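Local atomic coordinates of fatty-acid-binding protein 1 (Arabidopsis thaliana, PDB entry 4DOO), a protein that binds fatty acids in the plastid, with a preference for saturated ones, using a chalcone-isomerase fold, and may take part in alpha-linolenic acid metabolism. Residues 3-8 with 22-27; 55-60 with 81-86; 116-121 with 174-179; 131-136 with 156-161. One frame throughout, in Å; residues are numbered along the deposited sequence.

Interaction 1: 3-8 with 22-27; sequences ESVVEP and RRLLGV
Leu24 holds CG opposite its backbone N (chi1 177°), and the CD2 branch then runs out to Val5. Val5 receives it in the notch beside CG2. Leu24 CD2 lies 3.7 Å from Val5 CB and 3.8 Å from Val5 CG2. The other branch, Val5 CG1, reaches Val27 CG2 more loosely, at 4.3 Å. Val27 also presents CG1 to the stem of Glu7, 3.8 Å from Glu7 CG. The two side chains of each close pair meet at a slant. Strands 5-6 and 22-33 are not neighbours in the sheet, because strand 13-18 runs between them. The contact therefore passes over one face of that middle strand, where Leu24 and Val27 also touch Phe14. Leu25 and Gly26 form a classic beta bulge opposite Val47. The extra residue lets Leu24 and Val27, three positions apart, turn to the same side. Glu7 contributes only methylene carbons here. Its carboxylate accepts bonds from the backbone N of Lys9 and of Thr10. The contact is thus wholly apolar, held by van der Waals packing and shape rather than by directional bonds.

Interaction 2: 55-60 with 81-86; sequences KKLVGD and MEADIK
Leu57 points from helix 51-61 toward the chain leaving helix 76-82, and its branched end faces the methyl of Ala83. Leu57 CD2 is 3.9 Å from Ala83 CB, and Leu57 CG is 4.0 Å from the same methyl. Ile85 comes in beside them. Its CG1 arm is extended (chi2 172°) and brings CD1 to the base of the leucine, 4.1 Å from Leu57 CB. One leucine is thus met near its tip by Ala83 and at its root by Ile85. Ala83 is the first residue to leave the helical path. Asp84 then centres an inverse gamma turn, closed by a weak bond from Ile85 N to Ala83 O, and the residues before and after it both face Leu57. Ile85 also packs on Asp53 and Val54, one turn earlier in helix 51-61. Lys56 NZ bridges one helical turn to the syn lone pair of Asp60 OD2 at 3.2 Å, a link internal to the helix. The patch between the segments is small and made of carbon alone, so it adds only van der Waals contact. The directional tie between the two parts is the salt bridge nearby, from Lys86 NZ to Asp53.

Interaction 3: 116-121 with 174-179; sequences KKFGGS and CRSILD
Phe118, the last helical residue of helix 100-118, lays its ring against helix 171-182 and has most of the surface buried here. Arg175 and Asp179, one turn apart on that helix, receive the outer end of the ring, while Ser176 lies closer to its base. Asp179 takes the rim. Its CG is 3.6 Å from Phe118 CE1, and its OD2 is 3.6 Å from Phe118 CZ. The carboxylate stands nearly upright to the ring, with planes 85° apart. Asp179 CG lies opposite its backbone N (chi1 -166°), which brings the carboxylate to the ring edge at CE1 and CZ. Arg175 bends at chi2 and brings NH1 to 3.6 Å from Phe118 CE1. Arg175 CZ is 5.1 Å from the ring centroid and 25° off the normal, so any cation-pi attraction is weak. The ion pair between Arg175 NH1 and Asp179 OD2 is long, at 3.9 Å. Both charges have firmer partners elsewhere: Arg175 NH2 with Asp78, and Asp179 OD1 with Arg114 NE. An asparagine in place of Asp179 would probably leave Arg114 without its charged mate and weaken the pull on Arg175. Ser176 OG, 4.1 Å from Phe118 CD1, is bonded to the backbone O of Leu172. The contact ties the end of helix 100-118 to the side of helix 171-182. A carboxylate at the ring rim faces C-H groups of slight positive charge, so the setting is probably mildly attractive there, and the charges are met mainly by residues of neighbouring helices.

Interaction 4: 131-136 with 156-161; sequences TSLFKD and LSVAIE. With DAO (lauric acid), chain C.
The lauric acid pocket is walled here by Phe134, whose ring touches both the fatty acid and strand 155-160. Over one face runs the acyl chain, with lauric acid C8 3.6 Å above the ring plane and set toward its rim. Leu133 CB lies on the opposite face, 3.9 Å from the plane. Ile160 comes to the ring edge, where its CD1 is 3.7 Å from Phe134 CD2. Val158 uses both branches: CG1 reaches Phe134 CE2 at 3.8 Å, while CG2 reaches Leu133 CD1 at 3.7 Å. Phe134 CG sits opposite its own carbonyl carbon (chi1 -44°), and this swings the ring in toward the strand and the ligand. Phe130 packs edge-to-face with the same ring, and Phe107 meets it with ring planes about 50° apart. An alanine at Phe134 would probably open a gap beside the tail half of the acyl chain and leave Ile160 CD1 and Val158 CG1 without their aromatic neighbour. The polar end of the ligand is held elsewhere, by Arg30, Tyr43 and Ser110. Val158 and Ile160 alternate with residues pointing to the other side of the strand. An apolar cleft between the antiparallel sheet and the helical layer packed on it is the ligand site of the chalcone-isomerase fold.

How the interactions relate
Interaction 4 supplies a wall of the fatty-acid pocket; interaction 3 touches it, and interactions 1 and 2 lie farther off, with centres 23 and 26 Å away. Cys174 SG of interaction 3 is 3.7 Å from Leu156 N, and 131-136 with 156-161 fall within the loop that interaction 3 closes. Ser176 lies about 10 Å from a bound lauric acid, side chain to ligand. Interaction 2 is away from the known sites but joins interaction 3 through Met81, which packs on helix 171-182. It also meets interaction 1, with Arg22 NH2 3.7 Å from Lys86 CB. Interactions 1 and 3 lie on opposite sides of the chain centre, their centres 26 Å apart. Interactions 1 and 4 share one sheet.

Interaction 1: 3-8 with 22-27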
loop_
_atom_site.group_PDB
_atom_site.type_symbol
_atom_site.label_atom_id
_atom_site.label_comp_id
_atom_site.label_asym_id
_atom_site.label_seq_id
_atom_site.Cartn_x
_atom_site.Cartn_y
_atom_site.Cartn_z
ATOM N N GLU A 3 -13.119 -14.329 7.529
ATOM C CA GLU A 3 -13.703 -13.322 8.460
ATOM C C GLU A 3 -12.905 -12.025 8.475
ATOM O O GLU A 3 -11.676 -12.036 8.545
ATOM C CB GLU A 3 -13.779 -13.887 9.878
ATOM C CG GLU A 3 -12.522 -14.609 10.333
ATOM C CD GLU A 3 -12.568 -14.975 11.804
ATOM O OE1 GLU A 3 -12.386 -14.071 12.650
ATOM O OE2 GLU A 3 -12.794 -16.167 12.116
ATOM N N SER A 4 -13.621 -10.908 8.418
ATOM C CA SER A 4 -13.007 -9.588 8.416
ATOM C C SER A 4 -12.011 -9.406 9.549
ATOM O O SER A 4 -12.112 -10.048 10.594
ATOM C CB SER A 4 -14.088 -8.513 8.522
ATOM O OG SER A 4 -14.990 -8.595 7.437
ATOM N N VAL A 5 -11.048 -8.520 9.326
ATOM C CA VAL A 5 -10.029 -8.214 10.315
ATOM C C VAL A 5 -10.246 -6.775 10.765
ATOM O O VAL A 5 -10.328 -5.860 9.947
ATOM C CB VAL A 5 -8.613 -8.356 9.723
ATOM C CG1 VAL A 5 -7.573 -7.989 10.766
ATOM C CG2 VAL A 5 -8.398 -9.785 9.236
ATOM N N VAL A 6 -10.345 -6.580 12.072
ATOM C CA VAL A 6 -10.572 -5.250 12.610
ATOM C C VAL A 6 -9.295 -4.602 13.109
ATOM O O VAL A 6 -8.508 -5.227 13.820
ATOM C CB VAL A 6 -11.571 -5.292 13.784
ATOM C CG1 VAL A 6 -11.772 -3.891 14.351
ATOM C CG2 VAL A 6 -12.890 -5.873 13.320
ATOM N N GLU A 7 -9.080 -3.350 12.725
ATOM C CA GLU A 7 -7.915 -2.624 13.197
ATOM C C GLU A 7 -8.403 -2.149 14.566
ATOM O O GLU A 7 -9.296 -1.308 14.658
ATOM C CB GLU A 7 -7.614 -1.442 12.275
ATOM C CG GLU A 7 -6.291 -0.757 12.538
ATOM C CD GLU A 7 -6.237 -0.087 13.894
ATOM O OE1 GLU A 7 -5.463 -0.550 14.759
ATOM O OE2 GLU A 7 -6.974 0.902 14.094
ATOM N N PRO A 8 -7.829 -2.698 15.648
ATOM C CA PRO A 8 -8.198 -2.363 17.028
ATOM C C PRO A 8 -8.323 -0.895 17.430
ATOM O O PRO A 8 -9.375 -0.477 17.916
ATOM C CB PRO A 8 -7.146 -3.108 17.857
ATOM C CG PRO A 8 -5.971 -3.178 16.939
ATOM C CD PRO A 8 -6.616 -3.532 15.627
ATOM N N ARG A 22 -7.168 -12.229 -3.683
ATOM C CA ARG A 22 -6.320 -11.229 -3.038
ATOM C C ARG A 22 -6.453 -11.308 -1.525
ATOM O O ARG A 22 -7.480 -10.923 -0.968
ATOM C CB ARG A 22 -6.717 -9.842 -3.533
ATOM C CG ARG A 22 -5.630 -8.819 -3.370
ATOM C CD ARG A 22 -5.812 -7.701 -4.353
ATOM N NE ARG A 22 -5.942 -8.221 -5.711
ATOM C CZ ARG A 22 -5.736 -7.497 -6.804
ATOM N NH1 ARG A 22 -5.387 -6.221 -6.695
ATOM N NH2 ARG A 22 -5.882 -8.049 -8.003
ATOM N N ARG A 23 -5.409 -11.790 -0.856
ATOM C CA ARG A 23 -5.465 -11.947 0.596
ATOM C C ARG A 23 -4.892 -10.801 1.415
ATOM O O ARG A 23 -3.829 -10.267 1.107
ATOM C CB ARG A 23 -4.747 -13.230 1.016
ATOM C CG ARG A 23 -5.205 -14.473 0.276
ATOM C CD ARG A 23 -6.695 -14.749 0.433
ATOM N NE ARG A 23 -7.119 -15.861 -0.416
ATOM C CZ ARG A 23 -6.664 -17.107 -0.302
ATOM N NH1 ARG A 23 -5.771 -17.412 0.635
ATOM N NH2 ARG A 23 -7.073 -18.045 -1.148
ATOM N N LEU A 24 -5.603 -10.443 2.480
ATOM C CA LEU A 24 -5.147 -9.389 3.382
ATOM C C LEU A 24 -3.974 -9.967 4.166
ATOM O O LEU A 24 -4.116 -10.994 4.847
ATOM C CB LEU A 24 -6.263 -8.998 4.354
ATOM C CG LEU A 24 -5.909 -7.944 5.405
ATOM C CD1 LEU A 24 -5.539 -6.630 4.711
ATOM C CD2 LEU A 24 -7.103 -7.746 6.346
ATOM N N LEU A 25 -2.821 -9.310 4.080
ATOM C CA LEU A 25 -1.628 -9.784 4.774
ATOM C C LEU A 25 -1.173 -8.886 5.922
ATOM O O LEU A 25 -0.433 -9.315 6.810
ATOM C CB LEU A 25 -0.482 -9.952 3.774
ATOM C CG LEU A 25 -0.755 -10.867 2.576
ATOM C CD1 LEU A 25 0.469 -10.890 1.681
ATOM C CD2 LEU A 25 -1.093 -12.279 3.053
ATOM N N GLY A 26 -1.608 -7.635 5.910
ATOM C CA GLY A 26 -1.212 -6.731 6.974
ATOM C C GLY A 26 -2.147 -5.548 7.102
ATOM O O GLY A 26 -2.692 -5.071 6.110
ATOM N N VAL A 27 -2.334 -5.081 8.332
ATOM C CA VAL A 27 -3.199 -3.938 8.599
ATOM C C VAL A 27 -2.451 -2.955 9.486
ATOM O O VAL A 27 -1.846 -3.350 10.481
ATOM C CB VAL A 27 -4.496 -4.387 9.306
ATOM C CG1 VAL A 27 -5.310 -3.168 9.742
ATOM C CG2 VAL A 27 -5.310 -5.253 8.365
#

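Interaction 2: 55-60 with 81-86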
loop_
_atom_site.group_PDB
_atom_site.type_symbol
_atom_site.label_atom_id
_atom_site.label_comp_id
_atom_site.label_asym_id
_atom_site.label_seq_id
_atom_site.Cartn_x
_atom_site.Cartn_y
_atom_site.Cartn_z
ATOM N N LYS A 55 2.891 -17.084 -4.661
ATOM C CA LYS A 55 3.352 -18.468 -4.735
ATOM C C LYS A 55 4.364 -18.651 -5.861
ATOM O O LYS A 55 5.344 -19.376 -5.707
ATOM C CB LYS A 55 2.171 -19.422 -4.950
ATOM C CG LYS A 55 1.211 -19.497 -3.781
ATOM C CD LYS A 55 0.064 -20.458 -4.068
ATOM C CE LYS A 55 -0.890 -20.538 -2.886
ATOM N NZ LYS A 55 -1.999 -21.497 -3.145
ATOM N N LYS A 56 4.136 -17.988 -6.989
ATOM C CA LYS A 56 5.046 -18.108 -8.120
ATOM C C LYS A 56 6.409 -17.483 -7.823
ATOM O O LYS A 56 7.445 -18.055 -8.158
ATOM C CB LYS A 56 4.441 -17.467 -9.373
ATOM C CG LYS A 56 5.349 -17.571 -10.588
ATOM C CD LYS A 56 4.702 -17.023 -11.844
ATOM C CE LYS A 56 5.681 -17.061 -13.006
ATOM N NZ LYS A 56 6.258 -18.423 -13.186
ATOM N N LEU A 57 6.403 -16.313 -7.191
ATOM C CA LEU A 57 7.641 -15.627 -6.839
ATOM C C LEU A 57 8.465 -16.511 -5.903
ATOM O O LEU A 57 9.651 -16.751 -6.144
ATOM C CB LEU A 57 7.314 -14.279 -6.179
ATOM C CG LEU A 57 8.419 -13.345 -5.672
ATOM C CD1 LEU A 57 8.951 -13.842 -4.343
ATOM C CD2 LEU A 57 9.529 -13.242 -6.708
ATOM N N VAL A 58 7.834 -17.010 -4.846
ATOM C CA VAL A 58 8.525 -17.872 -3.896
ATOM C C VAL A 58 9.029 -19.143 -4.580
ATOM O O VAL A 58 10.170 -19.553 -4.381
ATOM C CB VAL A 58 7.600 -18.268 -2.722
ATOM C CG1 VAL A 58 8.282 -19.301 -1.847
ATOM C CG2 VAL A 58 7.250 -17.034 -1.901
ATOM N N GLY A 59 8.175 -19.758 -5.389
ATOM C CA GLY A 59 8.567 -20.974 -6.078
ATOM C C GLY A 59 9.721 -20.778 -7.043
ATOM O O GLY A 59 10.495 -21.705 -7.294
ATOM N N ASP A 60 9.847 -19.574 -7.590
ATOM C CA ASP A 60 10.918 -19.293 -8.536
ATOM C C ASP A 60 12.212 -18.800 -7.899
ATOM O O ASP A 60 13.296 -19.218 -8.302
ATOM C CB ASP A 60 10.453 -18.282 -9.590
ATOM C CG ASP A 60 9.347 -18.830 -10.481
ATOM O OD1 ASP A 60 9.222 -20.071 -10.588
ATOM O OD2 ASP A 60 8.612 -18.021 -11.086
ATOM N N MET A 81 8.303 -6.627 -3.712
ATOM C CA MET A 81 7.929 -5.336 -4.276
ATOM C C MET A 81 8.239 -5.184 -5.759
ATOM O O MET A 81 7.493 -4.533 -6.483
ATOM C CB MET A 81 8.606 -4.193 -3.510
ATOM C CG MET A 81 7.846 -3.712 -2.282
ATOM S SD MET A 81 8.460 -2.135 -1.618
ATOM C CE MET A 81 7.975 -1.009 -2.930
ATOM N N GLU A 82 9.336 -5.780 -6.210
ATOM C CA GLU A 82 9.728 -5.669 -7.609
ATOM C C GLU A 82 9.053 -6.689 -8.525
ATOM O O GLU A 82 8.979 -6.494 -9.735
ATOM C CB GLU A 82 11.255 -5.775 -7.724
ATOM C CG GLU A 82 11.773 -5.881 -9.151
ATOM C CD GLU A 82 13.210 -5.406 -9.296
ATOM O OE1 GLU A 82 13.994 -5.563 -8.337
ATOM O OE2 GLU A 82 13.556 -4.882 -10.378
ATOM N N ALA A 83 8.545 -7.768 -7.944
ATOM C CA ALA A 83 7.891 -8.807 -8.726
ATOM C C ALA A 83 6.546 -8.347 -9.290
ATOM O O ALA A 83 5.932 -7.402 -8.789
ATOM C CB ALA A 83 7.699 -10.042 -7.872
ATOM N N ASP A 84 6.093 -9.011 -10.347
ATOM C CA ASP A 84 4.815 -8.661 -10.942
ATOM C C ASP A 84 3.744 -9.366 -10.123
ATOM O O ASP A 84 3.220 -10.409 -10.509
ATOM C CB ASP A 84 4.761 -9.102 -12.408
ATOM C CG ASP A 84 3.494 -8.641 -13.109
ATOM O OD1 ASP A 84 2.933 -7.598 -12.706
ATOM O OD2 ASP A 84 3.068 -9.309 -14.073
ATOM N N ILE A 85 3.447 -8.786 -8.967
ATOM C CA ILE A 85 2.456 -9.327 -8.056
ATOM C C ILE A 85 1.320 -8.321 -7.909
ATOM O O ILE A 85 1.550 -7.163 -7.557
ATOM C CB ILE A 85 3.084 -9.598 -6.659
ATOM C CG1 ILE A 85 4.091 -10.747 -6.760
ATOM C CG2 ILE A 85 1.990 -9.910 -5.641
ATOM C CD1 ILE A 85 4.905 -10.982 -5.491
ATOM N N LYS A 86 0.103 -8.763 -8.204
ATOM C CA LYS A 86 -1.069 -7.909 -8.078
ATOM C C LYS A 86 -1.305 -7.651 -6.597
ATOM O O LYS A 86 -1.318 -8.580 -5.789
ATOM C CB LYS A 86 -2.295 -8.585 -8.693
ATOM C CG LYS A 86 -2.242 -8.661 -10.216
ATOM C CD LYS A 86 -3.511 -9.270 -10.807
ATOM C CE LYS A 86 -3.690 -10.726 -10.416
ATOM N NZ LYS A 86 -2.559 -11.570 -10.900
#

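Interaction 3: 116-121 with 174-179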
loop_
_atom_site.group_PDB
_atom_site.type_symbol
_atom_site.label_atom_id
_atom_site.label_comp_id
_atom_site.label_asym_id
_atom_site.label_seq_id
_atom_site.Cartn_x
_atom_site.Cartn_y
_atom_site.Cartn_z
ATOM N N LYS A 116 11.770 10.400 -6.209
ATOM C CA LYS A 116 13.134 10.880 -6.413
ATOM C C LYS A 116 14.128 9.878 -5.843
ATOM O O LYS A 116 15.292 9.840 -6.243
ATOM C CB LYS A 116 13.353 12.232 -5.734
ATOM C CG LYS A 116 14.727 12.815 -6.033
ATOM C CD LYS A 116 15.107 13.935 -5.087
ATOM C CE LYS A 116 16.522 14.412 -5.381
ATOM N NZ LYS A 116 17.024 15.349 -4.342
ATOM N N LYS A 117 13.659 9.070 -4.902
ATOM C CA LYS A 117 14.496 8.066 -4.265
ATOM C C LYS A 117 14.773 6.914 -5.222
ATOM O O LYS A 117 15.861 6.342 -5.215
ATOM C CB LYS A 117 13.798 7.523 -3.018
ATOM C CG LYS A 117 14.694 6.732 -2.085
ATOM C CD LYS A 117 15.179 7.595 -0.927
ATOM C CE LYS A 117 14.015 8.030 -0.044
ATOM N NZ LYS A 117 14.463 8.794 1.155
ATOM N N PHE A 118 13.787 6.585 -6.052
ATOM C CA PHE A 118 13.910 5.476 -6.991
ATOM C C PHE A 118 14.017 5.838 -8.471
ATOM O O PHE A 118 14.482 5.029 -9.270
ATOM C CB PHE A 118 12.720 4.530 -6.812
ATOM C CG PHE A 118 12.647 3.892 -5.453
ATOM C CD1 PHE A 118 11.418 3.533 -4.909
ATOM C CD2 PHE A 118 13.804 3.635 -4.721
ATOM C CE1 PHE A 118 11.342 2.927 -3.654
ATOM C CE2 PHE A 118 13.739 3.028 -3.467
ATOM C CZ PHE A 118 12.505 2.675 -2.932
ATOM N N GLY A 119 13.589 7.036 -8.847
ATOM C CA GLY A 119 13.636 7.387 -10.255
ATOM C C GLY A 119 14.438 8.606 -10.656
ATOM O O GLY A 119 15.086 9.248 -9.827
ATOM N N GLY A 120 14.383 8.915 -11.950
ATOM C CA GLY A 120 15.097 10.057 -12.494
ATOM C C GLY A 120 14.843 11.326 -11.707
ATOM O O GLY A 120 13.771 11.506 -11.135
ATOM N N SER A 121 15.831 12.212 -11.682
ATOM C CA SER A 121 15.715 13.467 -10.949
ATOM C C SER A 121 14.761 14.452 -11.629
ATOM O O SER A 121 15.028 15.652 -11.689
ATOM C CB SER A 121 17.100 14.095 -10.792
ATOM O OG SER A 121 17.971 13.225 -10.086
ATOM N N CYS A 174 4.312 2.649 -9.131
ATOM C CA CYS A 174 3.840 1.508 -8.348
ATOM C C CYS A 174 4.805 1.201 -7.216
ATOM O O CYS A 174 4.401 1.043 -6.065
ATOM C CB CYS A 174 3.687 0.268 -9.230
ATOM S SG CYS A 174 2.252 0.302 -10.306
ATOM N N ARG A 175 6.087 1.128 -7.556
ATOM C CA ARG A 175 7.137 0.839 -6.589
ATOM C C ARG A 175 7.182 1.887 -5.481
ATOM O O ARG A 175 7.274 1.553 -4.297
ATOM C CB ARG A 175 8.486 0.806 -7.305
ATOM C CG ARG A 175 9.616 0.226 -6.499
ATOM C CD ARG A 175 9.397 -1.255 -6.265
ATOM N NE ARG A 175 10.642 -1.922 -5.914
ATOM C CZ ARG A 175 11.379 -1.623 -4.850
ATOM N NH1 ARG A 175 11.000 -0.666 -4.013
ATOM N NH2 ARG A 175 12.505 -2.278 -4.631
ATOM N N SER A 176 7.124 3.155 -5.871
ATOM C CA SER A 176 7.177 4.255 -4.914
ATOM C C SER A 176 6.035 4.229 -3.904
ATOM O O SER A 176 6.259 4.336 -2.697
ATOM C CB SER A 176 7.175 5.594 -5.655
ATOM O OG SER A 176 8.306 5.707 -6.503
ATOM N N ILE A 177 4.811 4.088 -4.397
ATOM C CA ILE A 177 3.653 4.057 -3.513
ATOM C C ILE A 177 3.712 2.864 -2.559
ATOM O O ILE A 177 3.561 3.027 -1.350
ATOM C CB ILE A 177 2.342 4.033 -4.327
ATOM C CG1 ILE A 177 2.178 5.371 -5.056
ATOM C CG2 ILE A 177 1.151 3.801 -3.410
ATOM C CD1 ILE A 177 0.980 5.441 -5.969
ATOM N N LEU A 178 3.943 1.672 -3.101
ATOM C CA LEU A 178 4.030 0.474 -2.271
ATOM C C LEU A 178 5.136 0.575 -1.231
ATOM O O LEU A 178 5.010 0.036 -0.137
ATOM C CB LEU A 178 4.276 -0.764 -3.131
ATOM C CG LEU A 178 3.095 -1.325 -3.918
ATOM C CD1 LEU A 178 3.565 -2.494 -4.773
ATOM C CD2 LEU A 178 2.005 -1.774 -2.949
ATOM N N ASP A 179 6.222 1.265 -1.570
ATOM C CA ASP A 179 7.343 1.396 -0.641
ATOM C C ASP A 179 6.952 2.120 0.642
ATOM O O ASP A 179 7.559 1.902 1.689
ATOM C CB ASP A 179 8.522 2.119 -1.308
ATOM C CG ASP A 179 9.809 1.987 -0.508
ATOM O OD1 ASP A 179 10.212 2.965 0.161
ATOM O OD2 ASP A 179 10.409 0.893 -0.539
#

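Interaction 4: 131-136 with 156-161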
loop_
_atom_site.group_PDB
_atom_site.type_symbol
_atom_site.label_atom_id
_atom_site.label_comp_id
_atom_site.label_asym_id
_atom_site.label_seq_id
_atom_site.Cartn_x
_atom_site.Cartn_y
_atom_site.Cartn_z
ATOM N N THR A 131 -1.476 13.007 -9.132
ATOM C CA THR A 131 -2.273 14.067 -8.524
ATOM C C THR A 131 -3.582 14.291 -9.283
ATOM O O THR A 131 -4.649 14.432 -8.676
ATOM C CB THR A 131 -1.492 15.401 -8.509
ATOM O OG1 THR A 131 -0.316 15.258 -7.702
ATOM C CG2 THR A 131 -2.359 16.528 -7.944
ATOM N N SER A 132 -3.493 14.325 -10.610
ATOM C CA SER A 132 -4.659 14.551 -11.458
ATOM C C SER A 132 -5.777 13.536 -11.254
ATOM O O SER A 132 -6.931 13.807 -11.583
ATOM C CB SER A 132 -4.247 14.566 -12.936
ATOM O OG SER A 132 -3.377 15.651 -13.209
ATOM N N LEU A 133 -5.442 12.367 -10.723
ATOM C CA LEU A 133 -6.451 11.343 -10.487
ATOM C C LEU A 133 -7.483 11.824 -9.467
ATOM O O LEU A 133 -8.627 11.365 -9.463
ATOM C CB LEU A 133 -5.797 10.053 -9.981
ATOM C CG LEU A 133 -4.830 9.311 -10.913
ATOM C CD1 LEU A 133 -4.278 8.087 -10.190
ATOM C CD2 LEU A 133 -5.546 8.893 -12.193
ATOM N N PHE A 134 -7.082 12.758 -8.611
ATOM C CA PHE A 134 -7.984 13.268 -7.581
ATOM C C PHE A 134 -8.415 14.711 -7.821
ATOM O O PHE A 134 -8.862 15.394 -6.898
ATOM C CB PHE A 134 -7.324 13.161 -6.203
ATOM C CG PHE A 134 -6.630 11.851 -5.964
ATOM C CD1 PHE A 134 -5.316 11.660 -6.381
ATOM C CD2 PHE A 134 -7.296 10.797 -5.350
ATOM C CE1 PHE A 134 -4.674 10.438 -6.190
ATOM C CE2 PHE A 134 -6.663 9.569 -5.156
ATOM C CZ PHE A 134 -5.351 9.390 -5.577
ATOM N N LYS A 135 -8.293 15.166 -9.064
ATOM C CA LYS A 135 -8.653 16.536 -9.422
ATOM C C LYS A 135 -10.124 16.890 -9.187
ATOM O O LYS A 135 -10.452 18.055 -8.972
ATOM C CB LYS A 135 -8.297 16.799 -10.888
ATOM C CG LYS A 135 -9.010 15.881 -11.870
ATOM C CD LYS A 135 -8.541 16.116 -13.303
ATOM C CE LYS A 135 -8.873 17.522 -13.776
ATOM N NZ LYS A 135 -10.340 17.787 -13.745
ATOM N N ASP A 136 -11.002 15.891 -9.219
ATOM C CA ASP A 136 -12.433 16.131 -9.033
ATOM C C ASP A 136 -12.951 15.932 -7.612
ATOM O O ASP A 136 -14.157 15.992 -7.373
ATOM C CB ASP A 136 -13.245 15.251 -9.988
ATOM C CG ASP A 136 -12.947 15.544 -11.443
ATOM O OD1 ASP A 136 -12.961 16.733 -11.821
ATOM O OD2 ASP A 136 -12.706 14.585 -12.208
ATOM N N LEU A 156 -0.902 1.288 -12.069
ATOM C CA LEU A 156 -1.497 1.742 -10.815
ATOM C C LEU A 156 -2.911 2.257 -11.040
ATOM O O LEU A 156 -3.111 3.228 -11.764
ATOM C CB LEU A 156 -0.662 2.863 -10.198
ATOM C CG LEU A 156 -1.274 3.418 -8.909
ATOM C CD1 LEU A 156 -0.865 2.538 -7.742
ATOM C CD2 LEU A 156 -0.814 4.845 -8.687
ATOM N N SER A 157 -3.889 1.609 -10.419
ATOM C CA SER A 157 -5.276 2.031 -10.554
ATOM C C SER A 157 -5.820 2.504 -9.216
ATOM O O SER A 157 -5.471 1.958 -8.167
ATOM C CB SER A 157 -6.134 0.885 -11.085
ATOM O OG SER A 157 -5.713 0.506 -12.383
ATOM N N VAL A 158 -6.677 3.516 -9.261
ATOM C CA VAL A 158 -7.269 4.076 -8.054
ATOM C C VAL A 158 -8.789 4.119 -8.117
ATOM O O VAL A 158 -9.374 4.535 -9.119
ATOM C CB VAL A 158 -6.773 5.517 -7.802
ATOM C CG1 VAL A 158 -7.381 6.055 -6.504
ATOM C CG2 VAL A 158 -5.254 5.544 -7.741
ATOM N N ALA A 159 -9.419 3.688 -7.031
ATOM C CA ALA A 159 -10.866 3.699 -6.923
ATOM C C ALA A 159 -11.221 4.395 -5.615
ATOM O O ALA A 159 -10.607 4.139 -4.574
ATOM C CB ALA A 159 -11.407 2.281 -6.934
ATOM N N ILE A 160 -12.200 5.291 -5.677
ATOM C CA ILE A 160 -12.642 6.031 -4.501
ATOM C C ILE A 160 -14.110 5.706 -4.252
ATOM O O ILE A 160 -14.950 5.843 -5.145
ATOM C CB ILE A 160 -12.454 7.554 -4.707
ATOM C CG1 ILE A 160 -10.968 7.863 -4.914
ATOM C CG2 ILE A 160 -12.977 8.321 -3.501
ATOM C CD1 ILE A 160 -10.665 9.330 -5.161
ATOM N N GLU A 161 -14.406 5.253 -3.036
ATOM C CA GLU A 161 -15.758 4.872 -2.644
ATOM C C GLU A 161 -16.359 3.880 -3.638
ATOM O O GLU A 161 -17.551 3.928 -3.941
ATOM C CB GLU A 161 -16.651 6.112 -2.514
ATOM C CG GLU A 161 -16.269 7.037 -1.356
ATOM C CD GLU A 161 -16.515 6.420 0.019
ATOM O OE1 GLU A 161 -16.002 5.314 0.293
ATOM O OE2 GLU A 161 -17.222 7.048 0.834
HETATM O O1 DAO C . 0.959 10.327 2.392
HETATM O O2 DAO C . -0.283 8.732 3.272
HETATM C C1 DAO C . 0.330 9.245 2.306
HETATM C C2 DAO C . 0.296 8.533 0.972
HETATM C C3 DAO C . -1.106 8.595 0.390
HETATM C C4 DAO C . -1.133 8.053 -1.047
HETATM C C5 DAO C . -2.570 7.830 -1.523
HETATM C C6 DAO C . -3.207 9.131 -2.003
HETATM C C7 DAO C . -4.721 9.087 -1.875
HETATM C C8 DAO C . -5.288 10.498 -1.904
HETATM C C9 DAO C . -6.779 10.500 -1.616
HETATM C C10 DAO C . -7.340 11.914 -1.732
HETATM C C11 DAO C . -8.805 11.879 -2.152
HETATM C C12 DAO C . -9.421 13.258 -2.056
#